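Side-chain contact in putative uncharacterized protein (Archaeoglobus fulgidus, PDB 3VU0), which is the C-terminal globular domain of AglB, an archaeal protein of the oligosaccharyltransferase family: residues D63-F68 against M109-Y114. Sequence-based numbering, arbitrary orientation.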
ATOM      1  N   ASP A  63       2.187   8.780  -6.504  1.00 22.40           N
ATOM      2  CA  ASP A  63       0.942   8.138  -6.922  1.00 22.26           C
ATOM      3  C   ASP A  63       0.499   7.163  -5.833  1.00 20.23           C
ATOM      4  O   ASP A  63      -0.683   7.074  -5.503  1.00 19.67           O
ATOM      5  CB  ASP A  63       1.145   7.368  -8.233  1.00 23.60           C
ATOM      6  CG  ASP A  63       1.099   8.266  -9.456  1.00 26.09           C
ATOM      7  OD1 ASP A  63       1.523   7.812 -10.538  1.00 28.18           O
ATOM      8  OD2 ASP A  63       0.628   9.415  -9.342  1.00 28.29           O
ATOM      9  N   ALA A  64       1.461   6.426  -5.289  1.00 16.74           N
ATOM     10  CA  ALA A  64       1.181   5.456  -4.237  1.00 17.28           C
ATOM     11  C   ALA A  64       0.677   6.163  -2.984  1.00 15.88           C
ATOM     12  O   ALA A  64      -0.238   5.677  -2.319  1.00 16.54           O
ATOM     13  CB  ALA A  64       2.437   4.654  -3.916  1.00 16.16           C
ATOM     14  N   ALA A  65       1.279   7.305  -2.664  1.00 16.13           N
ATOM     15  CA  ALA A  65       0.885   8.073  -1.485  1.00 17.73           C
ATOM     16  C   ALA A  65      -0.532   8.615  -1.633  1.00 16.42           C
ATOM     17  O   ALA A  65      -1.317   8.581  -0.686  1.00 16.08           O
ATOM     18  CB  ALA A  65       1.864   9.216  -1.253  1.00 18.55           C
ATOM     19  N   LYS A  66      -0.856   9.119  -2.823  1.00 16.51           N
ATOM     20  CA  LYS A  66      -2.190   9.658  -3.079  1.00 17.36           C
ATOM     21  C   LYS A  66      -3.218   8.539  -2.967  1.00 17.15           C
ATOM     22  O   LYS A  66      -4.323   8.742  -2.465  1.00 17.29           O
ATOM     23  CB  LYS A  66      -2.248  10.293  -4.472  1.00 18.34           C
ATOM     24  N   PHE A  67      -2.849   7.354  -3.441  1.00 16.52           N
ATOM     25  CA  PHE A  67      -3.743   6.202  -3.374  1.00 15.74           C
ATOM     26  C   PHE A  67      -3.996   5.788  -1.922  1.00 15.27           C
ATOM     27  O   PHE A  67      -5.142   5.603  -1.512  1.00 15.10           O
ATOM     28  CB  PHE A  67      -3.143   5.019  -4.131  1.00 14.11           C
ATOM     29  CG  PHE A  67      -3.938   3.745  -4.000  1.00 13.90           C
ATOM     30  CD1 PHE A  67      -5.020   3.494  -4.836  1.00 13.03           C
ATOM     31  CD2 PHE A  67      -3.613   2.807  -3.021  1.00 15.70           C
ATOM     32  CE1 PHE A  67      -5.773   2.326  -4.705  1.00 16.68           C
ATOM     33  CE2 PHE A  67      -4.357   1.633  -2.876  1.00 14.90           C
ATOM     34  CZ  PHE A  67      -5.441   1.390  -3.719  1.00 17.32           C
ATOM     35  N   PHE A  68      -2.926   5.650  -1.145  1.00 14.28           N
ATOM     36  CA  PHE A  68      -3.064   5.233   0.245  1.00 15.06           C
ATOM     37  C   PHE A  68      -3.762   6.244   1.147  1.00 14.44           C
ATOM     38  O   PHE A  68      -4.449   5.857   2.093  1.00 13.99           O
ATOM     39  CB  PHE A  68      -1.702   4.871   0.842  1.00 12.43           C
ATOM     40  CG  PHE A  68      -1.170   3.534   0.386  1.00 14.14           C
ATOM     41  CD1 PHE A  68      -1.989   2.406   0.381  1.00 13.49           C
ATOM     42  CD2 PHE A  68       0.157   3.398  -0.003  1.00 13.02           C
ATOM     43  CE1 PHE A  68      -1.493   1.162  -0.007  1.00 14.60           C
ATOM     44  CE2 PHE A  68       0.664   2.157  -0.391  1.00 15.95           C
ATOM     45  CZ  PHE A  68      -0.163   1.039  -0.393  1.00 13.04           C
HETATM   46  N   MSE A 109       2.137  10.531   4.330  1.00 13.87           N
HETATM   47  CA  MSE A 109       1.369  11.770   4.389  1.00 14.85           C
HETATM   48  C   MSE A 109       2.184  12.940   3.848  1.00 15.57           C
HETATM   49  O   MSE A 109       1.686  13.741   3.060  1.00 15.91           O
HETATM   50  CB  MSE A 109       0.949  12.082   5.826  1.00 17.62           C
HETATM   51  CG  MSE A 109      -0.166  11.214   6.350  1.00 21.90           C
HETATM   52 SE   MSE A 109      -0.795  11.874   8.047  1.00 36.56          SE
HETATM   53  CE  MSE A 109      -1.705  13.469   7.427  1.00 24.55           C
ATOM     54  N   GLN A 110       3.438  13.042   4.277  1.00 15.18           N
ATOM     55  CA  GLN A 110       4.290  14.139   3.825  1.00 17.51           C
ATOM     56  C   GLN A 110       4.422  14.156   2.303  1.00 18.06           C
ATOM     57  O   GLN A 110       4.329  15.211   1.678  1.00 18.32           O
ATOM     58  CB  GLN A 110       5.672  14.036   4.467  1.00 15.60           C
ATOM     59  CG  GLN A 110       5.628  14.062   5.979  1.00 19.80           C
ATOM     60  CD  GLN A 110       6.979  13.805   6.608  1.00 20.44           C
ATOM     61  OE1 GLN A 110       7.668  12.850   6.252  1.00 19.38           O
ATOM     62  NE2 GLN A 110       7.362  14.650   7.556  1.00 21.32           N
ATOM     63  N   ILE A 111       4.625  12.987   1.709  1.00 18.51           N
ATOM     64  CA  ILE A 111       4.772  12.897   0.262  1.00 20.56           C
ATOM     65  C   ILE A 111       3.444  13.178  -0.436  1.00 20.55           C
ATOM     66  O   ILE A 111       3.415  13.605  -1.592  1.00 20.10           O
ATOM     67  CB  ILE A 111       5.319  11.514  -0.141  1.00 21.84           C
ATOM     68  CG1 ILE A 111       6.680  11.307   0.526  1.00 25.16           C
ATOM     69  CG2 ILE A 111       5.470  11.420  -1.650  1.00 23.85           C
ATOM     70  CD1 ILE A 111       7.219   9.910   0.412  1.00 27.69           C
ATOM     71  N   ALA A 112       2.344  12.954   0.275  1.00 19.26           N
ATOM     72  CA  ALA A 112       1.023  13.215  -0.279  1.00 19.32           C
ATOM     73  C   ALA A 112       0.701  14.707  -0.203  1.00 20.81           C
ATOM     74  O   ALA A 112      -0.307  15.158  -0.749  1.00 23.90           O
ATOM     75  CB  ALA A 112      -0.033  12.414   0.470  1.00 18.05           C
ATOM     76  N   GLY A 113       1.544  15.466   0.489  1.00 19.47           N
ATOM     77  CA  GLY A 113       1.329  16.900   0.592  1.00 19.92           C
ATOM     78  C   GLY A 113       0.851  17.430   1.932  1.00 20.01           C
ATOM     79  O   GLY A 113       0.540  18.618   2.055  1.00 20.54           O
ATOM     80  N   TYR A 114       0.787  16.564   2.938  1.00 17.20           N
ATOM     81  CA  TYR A 114       0.342  16.973   4.267  1.00 17.77           C
ATOM     82  C   TYR A 114       1.523  17.318   5.167  1.00 18.37           C
ATOM     83  O   TYR A 114       2.657  16.914   4.901  1.00 16.68           O
ATOM     84  CB  TYR A 114      -0.482  15.852   4.914  1.00 18.23           C
ATOM     85  CG  TYR A 114      -1.766  15.536   4.183  1.00 20.14           C
ATOM     86  CD1 TYR A 114      -2.896  16.336   4.342  1.00 24.12           C
ATOM     87  CD2 TYR A 114      -1.851  14.441   3.321  1.00 22.07           C
ATOM     88  CE1 TYR A 114      -4.085  16.054   3.660  1.00 25.70           C
ATOM     89  CE2 TYR A 114      -3.031  14.152   2.634  1.00 24.72           C
ATOM     90  CZ  TYR A 114      -4.143  14.962   2.808  1.00 25.85           C
ATOM     91  OH  TYR A 114      -5.312  14.679   2.137  1.00 27.22           O
TER
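A65, on the helix 61-69, and A112, in the last turn before G113, bring the two backbones together, with 5.3 Å between A65 CA and A112 CA. No hydrogen bond links the segments. Helical geometry is left at G113, where phi turns positive (107°), and the bonds Y114 N to M109 O (3.0 Å) and G113 N to Q110 O (3.0 Å) close the last turn as a Schellman motif. Beside this turn the two alanine methyls meet side by side, A65 CB and A112 CB 4.1 Å apart. The A65 methyl also lies 4.1 Å from A112 N, so it rests against backbone as well as side chain. I111 completes the touch with its shorter branch, CG2, which stands 4.2 Å from A65 CB. Its chi1 of -60° brings CG2 to A65, while CG1 and CD1 lie farther off, and the side chain also packs on W37 and F57. Having alanine on both sides allows the close backbone approach, which joins the helices 61-69 and 105-112 in a domain built with a mixed four-stranded sheet; 40 residues of chain separate the two segments. On the helix 61-69, F67 and F68 turn from this contact to L35 of the strand 33-35, F67 also packing on the helix 73-83. D63 forms a salt bridge through OD1 to R83 NE, tying the same helix to the end of 73-83.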